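Local coordinates for TssK (Serratia sp. FS14, PDB 5Y0E), which probably serves as a trimeric baseplate component of the bacterial type VI secretion system, linking the baseplate to the membrane complex, at residues D315-L320 with E438-R443; F269-L273 with L304-L309; G328-V334 with S422-L428; A185-L191 with H291-A295. All coordinates share one frame; numbering follows the deposited sequence.

Interaction 1 (D315-L320 with E438-R443); sequences DNAIQL and EFWAIR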
# COMPACT_ATOMS: atom_id res chain seq x y z
N ASP A 315 20.52 2.54 20.91
CA ASP A 315 19.54 1.83 21.72
C ASP A 315 19.72 2.03 23.22
O ASP A 315 19.38 1.15 24.01
CB ASP A 315 19.61 0.34 21.38
CG ASP A 315 21.03 -0.18 21.29
OD1 ASP A 315 21.93 0.40 21.95
OD2 ASP A 315 21.25 -1.17 20.57
N ASN A 316 20.23 3.19 23.64
CA ASN A 316 20.32 3.46 25.07
C ASN A 316 18.96 3.44 25.75
O ASN A 316 18.91 3.36 26.98
CB ASN A 316 20.95 4.82 25.31
CG ASN A 316 22.39 4.84 24.93
OD1 ASN A 316 22.95 3.84 24.50
ND2 ASN A 316 23.02 6.00 25.06
N ALA A 317 17.87 3.52 24.99
CA ALA A 317 16.55 3.63 25.56
C ALA A 317 15.54 3.21 24.51
O ALA A 317 15.83 3.21 23.32
CB ALA A 317 16.26 5.06 26.03
N ILE A 318 14.36 2.80 24.96
CA ILE A 318 13.30 2.33 24.10
C ILE A 318 11.99 2.72 24.69
O ILE A 318 11.76 2.48 25.83
CB ILE A 318 13.36 0.81 23.99
CG1 ILE A 318 14.44 0.40 23.02
CG2 ILE A 318 12.08 0.25 23.46
CD1 ILE A 318 14.88 -1.02 23.19
N GLN A 319 11.11 3.31 23.91
CA GLN A 319 9.84 3.73 24.44
C GLN A 319 8.84 2.61 24.41
O GLN A 319 8.83 1.84 23.50
CB GLN A 319 9.32 4.91 23.65
CG GLN A 319 8.06 5.52 24.17
CD GLN A 319 7.75 6.82 23.52
OE1 GLN A 319 8.46 7.26 22.65
NE2 GLN A 319 6.69 7.44 23.93
N LEU A 320 8.00 2.51 25.41
CA LEU A 320 7.03 1.47 25.42
C LEU A 320 5.68 2.08 25.22
O LEU A 320 5.37 3.05 25.83
CB LEU A 320 7.06 0.76 26.75
CG LEU A 320 7.92 -0.48 26.88
CD1 LEU A 320 9.31 -0.28 26.37
CD2 LEU A 320 7.97 -0.87 28.33
N GLU A 438 4.21 9.06 29.11
CA GLU A 438 5.15 8.33 28.30
C GLU A 438 5.82 7.32 29.20
O GLU A 438 6.07 7.59 30.38
CB GLU A 438 6.19 9.25 27.65
CG GLU A 438 5.60 10.28 26.75
CD GLU A 438 6.63 11.11 26.02
OE1 GLU A 438 7.83 10.92 26.27
OE2 GLU A 438 6.25 11.95 25.20
N PHE A 439 6.08 6.14 28.66
CA PHE A 439 6.69 5.06 29.41
C PHE A 439 7.96 4.67 28.69
O PHE A 439 7.93 4.27 27.53
CB PHE A 439 5.73 3.88 29.52
CG PHE A 439 6.14 2.88 30.53
CD1 PHE A 439 5.95 3.13 31.86
CD2 PHE A 439 6.72 1.70 30.15
CE1 PHE A 439 6.33 2.21 32.79
CE2 PHE A 439 7.10 0.77 31.09
CZ PHE A 439 6.90 1.03 32.41
N TRP A 440 9.08 4.80 29.38
CA TRP A 440 10.36 4.54 28.77
C TRP A 440 11.13 3.48 29.55
O TRP A 440 11.00 3.36 30.77
CB TRP A 440 11.19 5.80 28.72
CG TRP A 440 10.74 6.79 27.72
CD1 TRP A 440 9.83 7.77 27.90
CD2 TRP A 440 11.21 6.92 26.39
NE1 TRP A 440 9.69 8.50 26.76
CE2 TRP A 440 10.54 8.00 25.81
CE3 TRP A 440 12.14 6.22 25.62
CZ2 TRP A 440 10.76 8.40 24.52
CZ3 TRP A 440 12.36 6.62 24.34
CH2 TRP A 440 11.67 7.69 23.80
N ALA A 441 11.94 2.72 28.82
CA ALA A 441 12.88 1.79 29.40
C ALA A 441 14.28 2.24 29.02
O ALA A 441 14.52 2.57 27.86
CB ALA A 441 12.62 0.37 28.89
N ILE A 442 15.19 2.27 30.00
CA ILE A 442 16.51 2.86 29.82
C ILE A 442 17.57 1.84 30.17
O ILE A 442 17.64 1.37 31.30
CB ILE A 442 16.68 4.12 30.68
CG1 ILE A 442 15.53 5.08 30.40
CG2 ILE A 442 17.99 4.78 30.36
CD1 ILE A 442 15.69 6.43 31.03
N ARG A 443 18.42 1.52 29.20
CA ARG A 443 19.43 0.50 29.39
C ARG A 443 20.42 0.91 30.47
O ARG A 443 20.78 2.09 30.59
CB ARG A 443 20.14 0.24 28.07
CG ARG A 443 20.83 -1.09 28.01
CD ARG A 443 21.65 -1.26 26.74
NE ARG A 443 20.85 -1.20 25.52
CZ ARG A 443 20.11 -2.20 25.06
NH1 ARG A 443 20.06 -3.35 25.72
NH2 ARG A 443 19.41 -2.06 23.94
O HOH W 1 4.80 5.67 26.13
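Gln319 stacks over one face of Trp440. Its CB sits above the six-membered ring, 3.5 Å from the ring centroid in a CH-pi contact, and beyond it the side-chain amide stacks at only 25° to the indole plane. An extended chain with CG anti to the backbone N (chi1 -175°) carries the amide along the ring, bringing OE1 3.2 Å from Trp440 CZ2. A long side chain with a flat polar end suits this place, since its methylenes and amide can both lie on the indole. The indole in turn is pinned at its edge, where NE1 gives an almost straight hydrogen bond in the ring plane to Glu438 OE1, while Glu438 OE2 is held by His400. On the other face of the sheet Leu320 meets Phe439 at the rim of the ring, near its plane, with CD2 3.3 Å from CE2. These pairs belong to neighbouring antiparallel strands, 317-324 and 436-443, in the C-terminal sheet. Ile318 and Ala441 form a hydrogen-bonded pair, Ile318 N to Ala441 O at 2.9 Å and Ala441 N to Ile318 O at 3.0 Å. Water 1 joins the backbones of Leu320 and Phe439, taking the N-H of Phe439 and donating to Leu320 O. At the far end Arg443 bends back at chi3 (-61°) and grips Asp315 O side-on with NE and NH2, each 3.2 Å away and both on one face of the carbonyl plane. The Asp315 carboxylate adds a long salt bridge from well outside the guanidinium plane, where charge attraction is all that counts.

Interaction 2 (F269-L273 with L304-L309); sequences FATEL and LLRQGL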
# COMPACT_ATOMS: atom_id res chain seq x y z
N PHE A 269 8.48 4.99 1.92
CA PHE A 269 8.59 5.66 3.20
C PHE A 269 10.05 6.02 3.49
O PHE A 269 10.37 7.16 3.80
CB PHE A 269 8.00 4.75 4.27
CG PHE A 269 7.79 5.40 5.60
CD1 PHE A 269 7.93 6.74 5.76
CD2 PHE A 269 7.45 4.63 6.69
CE1 PHE A 269 7.74 7.31 6.96
CE2 PHE A 269 7.27 5.20 7.89
CZ PHE A 269 7.42 6.54 8.04
N ALA A 270 10.96 5.07 3.33
CA ALA A 270 12.35 5.33 3.66
C ALA A 270 12.94 6.38 2.74
O ALA A 270 13.55 7.36 3.20
CB ALA A 270 13.16 4.04 3.59
N THR A 271 12.76 6.23 1.43
CA THR A 271 13.42 7.17 0.55
C THR A 271 12.86 8.57 0.68
O THR A 271 13.58 9.54 0.45
CB THR A 271 13.36 6.69 -0.89
OG1 THR A 271 12.02 6.72 -1.38
CG2 THR A 271 13.93 5.30 -0.99
N GLU A 272 11.59 8.73 1.05
CA GLU A 272 11.11 10.08 1.32
C GLU A 272 11.64 10.59 2.67
O GLU A 272 11.83 11.78 2.85
CB GLU A 272 9.58 10.13 1.28
CG GLU A 272 8.99 11.54 1.29
CD GLU A 272 7.45 11.57 1.16
OE1 GLU A 272 6.85 12.53 1.65
OE2 GLU A 272 6.85 10.66 0.55
N LEU A 273 11.87 9.69 3.61
CA LEU A 273 12.39 10.09 4.91
C LEU A 273 13.82 10.64 4.80
O LEU A 273 14.19 11.56 5.52
CB LEU A 273 12.30 8.90 5.85
CG LEU A 273 12.39 9.04 7.35
CD1 LEU A 273 11.51 10.13 7.78
CD2 LEU A 273 12.00 7.74 8.00
N LEU A 304 16.81 1.89 8.19
CA LEU A 304 16.56 3.23 7.69
C LEU A 304 15.38 3.88 8.39
O LEU A 304 15.41 5.08 8.68
CB LEU A 304 16.32 3.17 6.19
CG LEU A 304 17.51 2.68 5.36
CD1 LEU A 304 17.03 2.40 3.97
CD2 LEU A 304 18.65 3.70 5.31
N LEU A 305 14.32 3.13 8.66
CA LEU A 305 13.16 3.76 9.25
C LEU A 305 13.42 4.11 10.70
O LEU A 305 13.00 5.16 11.17
CB LEU A 305 11.95 2.86 9.11
CG LEU A 305 11.61 2.60 7.65
CD1 LEU A 305 10.60 1.47 7.50
CD2 LEU A 305 11.09 3.88 7.03
N ARG A 306 14.14 3.25 11.41
CA ARG A 306 14.47 3.58 12.79
C ARG A 306 15.41 4.78 12.85
O ARG A 306 15.25 5.65 13.71
CB ARG A 306 15.06 2.37 13.50
CG ARG A 306 14.04 1.23 13.62
CD ARG A 306 14.57 -0.02 14.28
NE ARG A 306 13.76 -0.38 15.44
CZ ARG A 306 13.05 -1.50 15.56
NH1 ARG A 306 13.06 -2.40 14.59
NH2 ARG A 306 12.35 -1.71 16.66
N GLN A 307 16.36 4.88 11.92
CA GLN A 307 17.23 6.04 11.94
C GLN A 307 16.44 7.31 11.71
O GLN A 307 16.70 8.33 12.36
CB GLN A 307 18.33 5.91 10.89
CG GLN A 307 19.29 4.82 11.23
CD GLN A 307 20.31 4.56 10.14
OE1 GLN A 307 20.38 5.30 9.14
NE2 GLN A 307 21.12 3.53 10.33
N GLY A 308 15.48 7.28 10.79
CA GLY A 308 14.74 8.48 10.47
C GLY A 308 13.77 8.89 11.54
O GLY A 308 13.41 10.06 11.61
N LEU A 309 13.34 7.95 12.38
CA LEU A 309 12.30 8.22 13.36
C LEU A 309 12.79 8.23 14.79
O LEU A 309 12.08 8.73 15.65
CB LEU A 309 11.19 7.17 13.22
CG LEU A 309 10.53 7.16 11.84
CD1 LEU A 309 9.68 5.94 11.55
CD2 LEU A 309 9.73 8.43 11.67
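The ring of Phe269 takes a methyl of Leu305 on one face: Leu305 CD2 stands 4.1 Å from the ring centroid, 25° off the normal, and is displaced toward Phe269 CD2. Phe269 CG is anti to the backbone N (chi1 -168°), which turns the ring toward Leu305 CD2, beside helices 197-222 and 229-253. Leu309 CD1 approaches the same ring obliquely near CZ, and the ring of His244 stacks on Phe269 as well. Leu305 reaches its position end first, for its CB does not aim at the other helix; the chain turns so that CD2 pushes in among Phe269, Ala270 and Leu273. Ala270 accepts it because a side chain of one methyl lets the neighbouring helix come close, with Leu305 CD2 only 3.9 Å from Ala270 CA. Helices 259-273 and 294-309 run in roughly the same direction here, their short axes 39° apart and 9.5 Å at closest, as two members of the helical bundle that also includes helices 197-222 and 229-253. Leu273 lies across Leu305 at about a right angle, its CD2 meeting Leu305 CD2 at 4.1 Å. The same methyl rests on bare backbone, 3.8 Å from Gly308 CA, so the missing side chain of glycine matches the branched end of leucine. Leu309 CG touches it from one turn beyond Leu305, and Leu309 also packs on Leu209 and Leu210 of helix 197-222. On another side of helix 259-273, Thr271 OG1 hydrogen-bonds to Asn242 O of the second subunit and Glu272 forms a salt bridge with Arg243 of that subunit.

Interaction 3 (G328-V334 with S422-L428); sequences GLNVATV and SAFALHL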
# COMPACT_ATOMS: atom_id res chain seq x y z
N GLY A 328 -8.63 3.89 32.95
CA GLY A 328 -7.50 4.02 33.84
C GLY A 328 -6.49 2.91 33.78
O GLY A 328 -5.41 3.04 34.37
N LEU A 329 -6.78 1.82 33.08
CA LEU A 329 -5.85 0.72 32.94
C LEU A 329 -5.12 0.82 31.61
O LEU A 329 -5.76 1.03 30.57
CB LEU A 329 -6.57 -0.62 33.04
CG LEU A 329 -5.63 -1.80 32.83
CD1 LEU A 329 -4.69 -1.90 34.00
CD2 LEU A 329 -6.40 -3.09 32.67
N ASN A 330 -3.80 0.69 31.65
CA ASN A 330 -2.98 0.59 30.45
C ASN A 330 -2.06 -0.61 30.58
O ASN A 330 -1.77 -1.09 31.68
CB ASN A 330 -2.13 1.85 30.22
CG ASN A 330 -2.95 3.05 29.83
OD1 ASN A 330 -3.17 3.31 28.65
ND2 ASN A 330 -3.41 3.79 30.83
N VAL A 331 -1.58 -1.07 29.44
CA VAL A 331 -0.70 -2.23 29.40
C VAL A 331 0.47 -1.90 28.50
O VAL A 331 0.28 -1.51 27.34
CB VAL A 331 -1.43 -3.48 28.90
CG1 VAL A 331 -0.43 -4.53 28.50
CG2 VAL A 331 -2.30 -4.01 29.99
N ALA A 332 1.67 -2.04 29.03
CA ALA A 332 2.90 -1.80 28.29
C ALA A 332 3.56 -3.15 28.09
O ALA A 332 4.26 -3.64 28.98
CB ALA A 332 3.81 -0.83 29.04
N THR A 333 3.44 -3.74 26.93
CA THR A 333 4.11 -4.99 26.74
C THR A 333 5.57 -4.69 26.59
O THR A 333 5.93 -3.74 25.96
CB THR A 333 3.62 -5.69 25.49
OG1 THR A 333 4.30 -5.17 24.35
CG2 THR A 333 2.14 -5.47 25.32
N VAL A 334 6.43 -5.53 27.13
CA VAL A 334 7.85 -5.34 26.94
C VAL A 334 8.25 -6.32 25.88
O VAL A 334 7.72 -7.41 25.82
CB VAL A 334 8.60 -5.68 28.19
CG1 VAL A 334 7.95 -5.00 29.35
CG2 VAL A 334 8.54 -7.17 28.39
N SER A 422 5.69 -10.42 31.09
CA SER A 422 5.95 -9.92 29.75
C SER A 422 5.23 -8.61 29.46
O SER A 422 5.17 -8.19 28.30
CB SER A 422 5.55 -10.96 28.70
OG SER A 422 4.16 -11.24 28.80
N ALA A 423 4.72 -7.93 30.48
CA ALA A 423 4.02 -6.68 30.25
C ALA A 423 3.77 -6.01 31.58
O ALA A 423 3.49 -6.68 32.57
CB ALA A 423 2.69 -6.91 29.53
N PHE A 424 3.89 -4.70 31.60
CA PHE A 424 3.46 -3.93 32.75
C PHE A 424 1.97 -3.68 32.67
O PHE A 424 1.41 -3.48 31.59
CB PHE A 424 4.18 -2.59 32.82
CG PHE A 424 5.65 -2.67 33.09
CD1 PHE A 424 6.55 -2.84 32.06
CD2 PHE A 424 6.14 -2.50 34.37
CE1 PHE A 424 7.90 -2.88 32.31
CE2 PHE A 424 7.48 -2.54 34.62
CZ PHE A 424 8.36 -2.72 33.59
N ALA A 425 1.33 -3.67 33.82
CA ALA A 425 -0.03 -3.20 33.93
C ALA A 425 -0.04 -1.97 34.82
O ALA A 425 0.58 -1.97 35.89
CB ALA A 425 -0.96 -4.28 34.48
N LEU A 426 -0.73 -0.93 34.38
CA LEU A 426 -0.82 0.31 35.12
C LEU A 426 -2.28 0.69 35.24
O LEU A 426 -2.99 0.77 34.23
CB LEU A 426 -0.05 1.45 34.45
CG LEU A 426 1.43 1.26 34.11
CD1 LEU A 426 1.62 0.59 32.77
CD2 LEU A 426 2.13 2.61 34.13
N HIS A 427 -2.71 0.97 36.46
CA HIS A 427 -4.07 1.40 36.76
C HIS A 427 -3.96 2.64 37.61
O HIS A 427 -3.18 2.69 38.53
CB HIS A 427 -4.81 0.34 37.55
CG HIS A 427 -6.18 0.74 37.96
ND1 HIS A 427 -6.43 1.48 39.09
CD2 HIS A 427 -7.39 0.49 37.39
CE1 HIS A 427 -7.73 1.68 39.20
NE2 HIS A 427 -8.33 1.09 38.19
N LEU A 428 -4.80 3.62 37.35
CA LEU A 428 -4.68 4.89 38.05
C LEU A 428 -6.05 5.38 38.49
O LEU A 428 -6.97 5.44 37.68
CB LEU A 428 -4.01 5.92 37.14
CG LEU A 428 -4.14 7.37 37.60
CD1 LEU A 428 -3.27 7.62 38.81
CD2 LEU A 428 -3.78 8.29 36.48
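Backbone hydrogen bonds carry most of the union between Gly328-Val334 and Ser422-Leu428. Asn330 and Leu426 exchange a reciprocal pair, with Asn330 N to Leu426 O at 2.7 Å and Leu426 N to Asn330 O at 2.9 Å; Ala332 and Phe424 do the same. Val334 N extends the ladder to Ser422 O, whereas the bond from Leu428 N to Gly328 O is weak. Gly328 suits its place because its phi is positive and a CB there would point at the partner strand and run into Leu428 O. CA-H...O contacts fill the ladder, such as Leu329 CA to Leu426 O at 3.1 Å.

Among apolar contacts, Val334 CG1 lies 3.6 Å from Phe424 CE1, the two side chains at about a right angle. On the other face Val331 CG1 meets Ala423 CB, and Leu329 CD1 lies near His427 CB. The small methyl of Ala423 fits against Thr333, CB to CA 3.7 Å, where the CA atoms of Thr333 and Ala423 are 3.9 Å apart.

Carbonyl oxygens also meet carbon: Ala332 O lies at the Phe424 ring edge, and Leu329 CG, anti to its backbone N (chi1 177°), lays CD1 against Leu426 O.

The main chain thus supplies most of the bonding, while particular side-chain pairings, Phe424 with Val334 and Ala332, Ala423 with Val331, probably select the register. Buried Ala332, Phe424 and Leu426 make their face apolar, consistent with a hydrophobic core there, where Phe424 also meets Phe345 and Phe439.

Interaction 4 (A185-L191 with H291-A295); sequences AQIPPML and HDNLA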
# COMPACT_ATOMS: atom_id res chain seq x y z
N ALA A 185 16.47 -15.30 13.17
CA ALA A 185 16.29 -14.09 12.40
C ALA A 185 15.95 -14.36 10.96
O ALA A 185 15.46 -13.46 10.28
CB ALA A 185 17.54 -13.21 12.47
N GLN A 186 16.21 -15.56 10.46
CA GLN A 186 15.96 -15.85 9.07
C GLN A 186 14.47 -16.02 8.83
O GLN A 186 13.75 -16.58 9.65
CB GLN A 186 16.72 -17.09 8.63
CG GLN A 186 18.22 -16.89 8.66
CD GLN A 186 18.66 -15.48 8.27
OE1 GLN A 186 18.79 -15.16 7.09
NE2 GLN A 186 18.92 -14.64 9.27
N ILE A 187 14.01 -15.48 7.71
CA ILE A 187 12.60 -15.46 7.36
C ILE A 187 12.42 -16.29 6.10
O ILE A 187 13.02 -16.00 5.08
CB ILE A 187 12.08 -14.03 7.13
CG1 ILE A 187 12.21 -13.23 8.41
CG2 ILE A 187 10.65 -14.07 6.66
CD1 ILE A 187 12.18 -11.76 8.20
N PRO A 188 11.58 -17.31 6.13
CA PRO A 188 11.32 -18.09 4.92
C PRO A 188 10.63 -17.25 3.86
O PRO A 188 10.03 -16.21 4.18
CB PRO A 188 10.39 -19.20 5.42
CG PRO A 188 10.53 -19.20 6.88
CD PRO A 188 10.87 -17.82 7.30
N PRO A 189 10.71 -17.63 2.60
CA PRO A 189 9.86 -16.99 1.59
C PRO A 189 8.41 -17.18 1.98
O PRO A 189 7.94 -18.30 2.16
CB PRO A 189 10.22 -17.74 0.31
CG PRO A 189 10.77 -19.03 0.77
CD PRO A 189 11.50 -18.72 2.02
N MET A 190 7.71 -16.07 2.16
CA MET A 190 6.41 -16.05 2.79
C MET A 190 5.38 -15.50 1.83
O MET A 190 5.63 -14.52 1.13
CB MET A 190 6.40 -15.21 4.05
CG MET A 190 7.17 -15.80 5.20
SD MET A 190 6.70 -17.46 5.58
CE MET A 190 5.13 -17.17 6.32
N LEU A 191 4.22 -16.14 1.77
CA LEU A 191 3.13 -15.59 0.98
C LEU A 191 2.20 -14.73 1.80
O LEU A 191 1.50 -13.91 1.24
CB LEU A 191 2.33 -16.69 0.30
CG LEU A 191 3.13 -17.27 -0.86
CD1 LEU A 191 2.40 -18.39 -1.52
CD2 LEU A 191 3.47 -16.20 -1.85
N HIS A 291 12.60 -11.90 -2.48
CA HIS A 291 11.60 -12.78 -1.88
C HIS A 291 12.25 -13.90 -1.08
O HIS A 291 11.69 -14.34 -0.08
CB HIS A 291 10.69 -13.34 -2.97
CG HIS A 291 9.43 -13.96 -2.45
ND1 HIS A 291 8.50 -13.25 -1.74
CD2 HIS A 291 8.97 -15.23 -2.51
CE1 HIS A 291 7.51 -14.05 -1.39
NE2 HIS A 291 7.77 -15.26 -1.85
N ASP A 292 13.43 -14.35 -1.48
CA ASP A 292 14.08 -15.46 -0.81
C ASP A 292 15.15 -15.02 0.19
O ASP A 292 15.96 -15.84 0.60
CB ASP A 292 14.67 -16.43 -1.83
CG ASP A 292 13.59 -17.11 -2.67
OD1 ASP A 292 12.87 -17.96 -2.13
OD2 ASP A 292 13.46 -16.79 -3.87
N ASN A 293 15.15 -13.75 0.60
CA ASN A 293 15.98 -13.32 1.70
C ASN A 293 15.35 -12.11 2.39
O ASN A 293 15.89 -11.01 2.36
CB ASN A 293 17.38 -12.99 1.22
CG ASN A 293 18.38 -12.88 2.36
OD1 ASN A 293 18.03 -12.70 3.53
ND2 ASN A 293 19.64 -13.00 2.02
N LEU A 294 14.21 -12.34 3.03
CA LEU A 294 13.43 -11.22 3.53
C LEU A 294 14.07 -10.58 4.74
O LEU A 294 13.97 -9.37 4.91
CB LEU A 294 12.01 -11.68 3.85
CG LEU A 294 11.16 -12.02 2.61
CD1 LEU A 294 9.84 -12.64 2.98
CD2 LEU A 294 10.93 -10.81 1.74
N ALA A 295 14.75 -11.37 5.58
CA ALA A 295 15.46 -10.81 6.72
C ALA A 295 16.50 -9.79 6.30
O ALA A 295 16.62 -8.72 6.90
CB ALA A 295 16.11 -11.92 7.53
O HOH W 2 15.11 -14.26 5.47
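Ala185 opens the contact by resting its carbonyl oxygen on the methyl of Ala295, O to CB 3.2 Å. Gln186 directs its CB away from the other segment, but its bent side chain brings OE1 back toward Ala295. Ile187 points into the contact with both branches, CG2 3.9 Å from Leu294 CB and CD1 3.7 Å from Ala295 N. A beta-branched residue suits this place because one side chain can spread over two successive residues of the helix start, and it also packs on Leu199 and Phe202 of helix 197-222. Its backbone N and Ala295 N both donate to water 2, at 2.8 and 2.9 Å, so a single solvent oxygen bridges loop and helix. Pro188 contributes its carbonyl, which lies 3.8 Å from Leu294 CD1. The ring of Pro189 then leans on Asp292, CB to OD1 3.6 Å, while that carboxylate oxygen accepts from Trp43 NE1. Met190 O meets the edge of the His291 ring near its plane, 3.2 Å from CE1; the ring is steadied by Tyr289 at ND1 and Trp43 O at NE2. Leu191 closes the run beside the same imidazole and also packs on His38 of the third subunit. The arrangement is that of an extended, proline-containing linker laid along a helix N-terminus, where Asn293 is the N-cap and its OD1 accepts from Leu296 N, at the junction between the N-terminal sheet region and the helical bundle.

Along the chain, interactions 4 and 2 come first and interleave, both using helix 294-309: 4 at its start and 2 at its end, with centres 21 Å apart. That helix is followed in the chain by strand 317-324, which opens interaction 1; the centres of interactions 1 and 2 are about 20 Å apart. Interaction 3 falls between the two segments of interaction 1 in sequence and belongs to the same eight-stranded antiparallel sheet; their centres are 15 Å apart and they touch, Phe439 CE2 to Phe424 CD1 at 3.8 Å. Interactions 3 and 4 are farthest apart, about 33 Å between centres. The order is consistent with an elongated subunit in which a helical bundle joins an N-terminal beta region to a C-terminal domain.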